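Local coordinates for protein sulfate adenylyltransferase (Allochromatium vinosum, PDB 4DNX) that catalyses the reaction of sulfate with ATP to give adenosine 5'-phosphosulfate and diphosphate, a step in sulfur metabolism, at residues Asp175-Thr179 / Thr263-Phe267; Leu368-Ala373 / Leu387-Tyr391. One frame throughout, in Å; residues are numbered along the deposited sequence.

Contact 1 (Asp175-Thr179 / Thr263-Phe267); sequences DTFRT and TGYGF
Phe177 and Gly264 form a single beta bridge, their CA atoms 4.6 Å apart, where the segments pack tightly. The bonding pattern is that of a parallel bridge: Gly264 receives from the residue after Phe177 and gives to the one before it. Arg178 N donates to Gly264 O at 3.0 Å with a fairly straight N-H...O angle of 159°, whereas Gly264 N reaches Thr176 O at 2.9 Å but only 117°, a weak bond. The grip is firm on the Arg178 side, weak and poorly aligned on the Thr176 side.

Around this backbone core the side chains meet more loosely. The Phe177 ring swings in beside the carbonyl carbon (chi1 177°, CG opposite the backbone N) and extends along the strand, its CE1 3.9 Å from Gly266 N at the ring edge and its CD1 4.2 Å from Tyr265 CA. Arg178 crosses Thr263 at about a right angle, CG to CB 4.1 Å. No solvent side exists here, since every touching residue is buried. The Arg178 chain, bent at chi2, turns back over its own segment, and NH1 donates to Asp175 O (3.0 Å) and Phe177 O (3.1 Å), which hold the guanidinium while NH2 makes a salt bridge to Glu182 of the second subunit.

Strand 260-266 is an edge strand, within this chain, of the five-stranded parallel sheet of a Rossmann-like fold; strand 223-230 pairs with it through Thr263 and Tyr265. The loop between helices 167-172 and 180-190 thus bridges to that strand, while Thr176 touches Asp244 and Arg248 of helix 240-254.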
loop_
_atom_site.group_PDB
_atom_site.type_symbol
_atom_site.label_atom_id
_atom_site.label_comp_id
_atom_site.label_asym_id
_atom_site.label_seq_id
_atom_site.Cartn_x
_atom_site.Cartn_y
_atom_site.Cartn_z
ATOM N N ASP A 175 -2.967 -3.059 3.644
ATOM C CA ASP A 175 -3.935 -2.130 3.009
ATOM C C ASP A 175 -3.880 -0.711 3.530
ATOM O O ASP A 175 -4.366 0.219 2.868
ATOM C CB ASP A 175 -5.389 -2.656 3.103
ATOM C CG ASP A 175 -5.604 -3.954 2.309
ATOM O OD1 ASP A 175 -4.797 -4.258 1.372
ATOM O OD2 ASP A 175 -6.585 -4.673 2.585
ATOM N N THR A 176 -3.303 -0.506 4.711
ATOM C CA THR A 176 -3.349 0.792 5.333
ATOM C C THR A 176 -1.997 1.504 5.399
ATOM O O THR A 176 -1.948 2.720 5.280
ATOM C CB THR A 176 -3.983 0.751 6.752
ATOM O OG1 THR A 176 -3.329 -0.251 7.522
ATOM C CG2 THR A 176 -5.468 0.378 6.640
ATOM N N PHE A 177 -0.896 0.754 5.574
ATOM C CA PHE A 177 0.403 1.384 5.616
ATOM C C PHE A 177 0.653 2.128 4.317
ATOM O O PHE A 177 0.455 1.545 3.245
ATOM C CB PHE A 177 1.557 0.390 5.844
ATOM C CG PHE A 177 2.894 1.048 5.817
ATOM C CD1 PHE A 177 3.407 1.679 6.959
ATOM C CD2 PHE A 177 3.628 1.132 4.595
ATOM C CE1 PHE A 177 4.652 2.333 6.916
ATOM C CE2 PHE A 177 4.849 1.845 4.535
ATOM C CZ PHE A 177 5.370 2.405 5.708
ATOM N N ARG A 178 1.072 3.406 4.451
ATOM C CA ARG A 178 1.380 4.264 3.275
ATOM C C ARG A 178 2.629 5.072 3.535
ATOM O O ARG A 178 2.874 5.499 4.651
ATOM C CB ARG A 178 0.264 5.308 3.056
ATOM C CG ARG A 178 -0.961 4.687 2.568
ATOM C CD ARG A 178 -0.902 4.375 1.072
ATOM N NE ARG A 178 -2.245 3.999 0.683
ATOM C CZ ARG A 178 -2.820 2.826 0.955
ATOM N NH1 ARG A 178 -2.150 1.848 1.580
ATOM N NH2 ARG A 178 -4.079 2.619 0.578
ATOM N N THR A 179 3.396 5.283 2.479
ATOM C CA THR A 179 4.508 6.212 2.537
ATOM C C THR A 179 3.990 7.632 2.406
ATOM O O THR A 179 2.870 7.854 1.900
ATOM C CB THR A 179 5.516 5.959 1.386
ATOM O OG1 THR A 179 4.858 6.133 0.112
ATOM C CG2 THR A 179 6.088 4.527 1.505
ATOM N N THR A 263 -5.462 5.864 6.222
ATOM C CA THR A 263 -4.043 5.537 5.951
ATOM C C THR A 263 -3.385 5.275 7.273
ATOM O O THR A 263 -3.979 5.491 8.342
ATOM C CB THR A 263 -3.270 6.734 5.341
ATOM O OG1 THR A 263 -3.138 7.773 6.317
ATOM C CG2 THR A 263 -3.954 7.268 4.052
ATOM N N GLY A 264 -2.129 4.873 7.206
ATOM C CA GLY A 264 -1.369 4.606 8.435
ATOM C C GLY A 264 0.129 4.710 8.257
ATOM O O GLY A 264 0.659 4.669 7.118
ATOM N N TYR A 265 0.832 4.823 9.387
ATOM C CA TYR A 265 2.276 4.911 9.328
ATOM C C TYR A 265 2.847 4.177 10.533
ATOM O O TYR A 265 2.127 3.846 11.464
ATOM C CB TYR A 265 2.719 6.387 9.335
ATOM C CG TYR A 265 2.492 7.092 10.655
ATOM C CD1 TYR A 265 1.215 7.430 11.077
ATOM C CD2 TYR A 265 3.573 7.310 11.535
ATOM C CE1 TYR A 265 1.017 8.043 12.276
ATOM C CE2 TYR A 265 3.376 7.922 12.773
ATOM C CZ TYR A 265 2.090 8.257 13.128
ATOM O OH TYR A 265 1.890 8.896 14.325
ATOM N N GLY A 266 4.157 3.941 10.486
ATOM C CA GLY A 266 4.822 3.208 11.590
ATOM C C GLY A 266 5.992 3.985 12.185
ATOM O O GLY A 266 6.935 4.328 11.470
ATOM N N PHE A 267 5.916 4.229 13.509
ATOM C CA PHE A 267 6.930 5.006 14.235
ATOM C C PHE A 267 6.638 4.866 15.760
ATOM O O PHE A 267 5.488 5.025 16.185
ATOM C CB PHE A 267 6.814 6.495 13.864
ATOM C CG PHE A 267 7.823 7.386 14.562
ATOM C CD1 PHE A 267 9.201 7.253 14.303
ATOM C CD2 PHE A 267 7.395 8.354 15.459
ATOM C CE1 PHE A 267 10.124 8.099 14.946
ATOM C CE2 PHE A 267 8.304 9.195 16.098
ATOM C CZ PHE A 267 9.694 9.056 15.823
#

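Contact 2 (Leu368-Ala373 / Leu387-Tyr391); sequences LGQGEA and LMDYY
Met388 pushes its thioether into the hollow left where the chain turns off the end of helix 361-369. Its CG lies against Leu368 O, and SD sits 3.5 Å from Gly371 C. There the bend at chi3 (-70°) turns the methyl toward Ala373, CE to CB 3.9 Å. The hollow is shaped by a Schellman motif, in which Gly371, at positive phi, bonds back through its N to Leu368 O at 3.0 Å.

Leu368 is the answering bump. CD1 meets Leu387 CD1 at 3.6 Å, while CD2 faces Met388 CG at 4.0 Å, so its two branches straddle neighbouring residues of helix 381-393. Tyr391 closes the next gap: Gly369 CA sits over one face of its ring, 4.0 Å from the centroid and 29° off the normal, a CH-pi contact, and Leu368 CB touches CE2 at 3.8 Å. Cutting Met388 back to an alanine removes CG, SD and CE, and would probably open a gap beside the 371-373 turn, leaving Leu368 CD2 and the Ala373 methyl without that packing partner.

No direct hydrogen bond crosses between the segments. One water donates to Leu368 O and Met388 O, 3.0 Å from each, giving Leu368 O a second donor beside Gly371 N. The joint rests on apolar side chains fitted to each other and to the backbone of the turn, with that water joining the two backbones.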
loop_
_atom_site.group_PDB
_atom_site.type_symbol
_atom_site.label_atom_id
_atom_site.label_comp_id
_atom_site.label_asym_id
_atom_site.label_seq_id
_atom_site.Cartn_x
_atom_site.Cartn_y
_atom_site.Cartn_z
ATOM N N LEU A 368 -20.143 -0.536 24.858
ATOM C CA LEU A 368 -19.922 -1.450 23.735
ATOM C C LEU A 368 -19.552 -2.861 24.214
ATOM O O LEU A 368 -20.121 -3.854 23.750
ATOM C CB LEU A 368 -18.881 -0.916 22.749
ATOM C CG LEU A 368 -19.230 0.422 22.091
ATOM C CD1 LEU A 368 -18.038 0.983 21.391
ATOM C CD2 LEU A 368 -20.401 0.249 21.123
ATOM N N GLY A 369 -18.642 -2.936 25.190
ATOM C CA GLY A 369 -18.294 -4.230 25.795
ATOM C C GLY A 369 -19.431 -4.921 26.529
ATOM O O GLY A 369 -19.390 -6.136 26.765
ATOM N N GLN A 370 -20.471 -4.171 26.908
ATOM C CA GLN A 370 -21.614 -4.754 27.599
ATOM C C GLN A 370 -22.739 -5.086 26.609
ATOM O O GLN A 370 -23.808 -5.562 27.003
ATOM C CB GLN A 370 -22.129 -3.843 28.741
ATOM C CG GLN A 370 -21.051 -3.538 29.833
ATOM C CD GLN A 370 -21.221 -2.165 30.492
ATOM O OE1 GLN A 370 -22.236 -1.486 30.289
ATOM N NE2 GLN A 370 -20.222 -1.745 31.267
ATOM N N GLY A 371 -22.467 -4.821 25.325
ATOM C CA GLY A 371 -23.476 -5.029 24.283
ATOM C C GLY A 371 -24.608 -4.002 24.292
ATOM O O GLY A 371 -25.730 -4.301 23.883
ATOM N N GLU A 372 -24.318 -2.783 24.738
ATOM C CA GLU A 372 -25.310 -1.715 24.712
ATOM C C GLU A 372 -24.814 -0.644 23.770
ATOM O O GLU A 372 -23.688 -0.150 23.900
ATOM C CB GLU A 372 -25.525 -1.113 26.099
ATOM C CG GLU A 372 -26.117 0.299 26.033
ATOM C CD GLU A 372 -26.578 0.837 27.376
ATOM O OE1 GLU A 372 -25.915 0.566 28.393
ATOM O OE2 GLU A 372 -27.611 1.539 27.418
ATOM N N ALA A 373 -25.619 -0.301 22.777
ATOM C CA ALA A 373 -25.185 0.756 21.878
ATOM C C ALA A 373 -25.269 2.082 22.629
ATOM O O ALA A 373 -26.272 2.357 23.296
ATOM C CB ALA A 373 -26.064 0.803 20.606
ATOM N N LEU A 387 -18.148 -2.923 16.717
ATOM C CA LEU A 387 -17.478 -3.093 18.021
ATOM C C LEU A 387 -18.220 -4.087 18.943
ATOM O O LEU A 387 -17.589 -4.935 19.600
ATOM C CB LEU A 387 -17.257 -1.733 18.689
ATOM C CG LEU A 387 -16.227 -0.913 17.871
ATOM C CD1 LEU A 387 -16.206 0.527 18.292
ATOM C CD2 LEU A 387 -14.822 -1.560 18.007
ATOM N N MET A 388 -19.551 -4.023 18.994
ATOM C CA MET A 388 -20.301 -4.943 19.870
ATOM C C MET A 388 -20.128 -6.376 19.421
ATOM O O MET A 388 -20.045 -7.289 20.254
ATOM C CB MET A 388 -21.785 -4.588 19.923
ATOM C CG MET A 388 -21.980 -3.377 20.785
ATOM S SD MET A 388 -23.675 -2.950 21.070
ATOM C CE MET A 388 -24.077 -2.376 19.415
ATOM N N ASP A 389 -20.044 -6.564 18.101
ATOM C CA ASP A 389 -19.905 -7.903 17.534
ATOM C C ASP A 389 -18.542 -8.446 17.911
ATOM O O ASP A 389 -18.449 -9.626 18.302
ATOM C CB ASP A 389 -20.084 -7.900 16.008
ATOM C CG ASP A 389 -21.556 -7.836 15.584
ATOM O OD1 ASP A 389 -22.457 -7.843 16.443
ATOM O OD2 ASP A 389 -21.805 -7.725 14.366
ATOM N N TYR A 390 -17.527 -7.575 17.852
ATOM C CA TYR A 390 -16.177 -7.915 18.263
ATOM C C TYR A 390 -16.159 -8.326 19.747
ATOM O O TYR A 390 -15.690 -9.418 20.072
ATOM C CB TYR A 390 -15.193 -6.785 18.005
ATOM C CG TYR A 390 -13.928 -6.949 18.796
ATOM C CD1 TYR A 390 -13.056 -8.000 18.512
ATOM C CD2 TYR A 390 -13.637 -6.096 19.865
ATOM C CE1 TYR A 390 -11.886 -8.190 19.253
ATOM C CE2 TYR A 390 -12.467 -6.267 20.619
ATOM C CZ TYR A 390 -11.602 -7.315 20.297
ATOM O OH TYR A 390 -10.439 -7.491 21.018
ATOM N N TYR A 391 -16.660 -7.468 20.638
ATOM C CA TYR A 391 -16.615 -7.819 22.079
ATOM C C TYR A 391 -17.366 -9.094 22.403
ATOM O O TYR A 391 -16.931 -9.890 23.271
ATOM C CB TYR A 391 -17.124 -6.670 22.962
ATOM C CG TYR A 391 -16.194 -5.492 23.032
ATOM C CD1 TYR A 391 -14.874 -5.618 23.549
ATOM C CD2 TYR A 391 -16.619 -4.229 22.606
ATOM C CE1 TYR A 391 -14.027 -4.521 23.613
ATOM C CE2 TYR A 391 -15.767 -3.125 22.639
ATOM C CZ TYR A 391 -14.473 -3.275 23.152
ATOM O OH TYR A 391 -13.629 -2.210 23.229
HETATM O O HOH W 1 -20.966 -6.683 22.992
#

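How the contacts relate
Contact 1 is fully buried in the core; contact 2 is peripheral and partly buried, with a buried apolar centre and an exposed turn. Their centres lie about 10 Å and 28 Å from the centre of the chain, and about 27 Å from each other. They do not touch, and follow in series along the chain. Contact 1 joins a loop to a sheet edge through direct backbone bonds and reaches the second subunit; contact 2 joins the end of helix 361-369 and the turn after it to helix 381-393 by apolar packing and one water, and no other chain of the assembly touches it. Helix 240-254 is a common neighbour, meeting Thr176 in the first and Leu387 in the second.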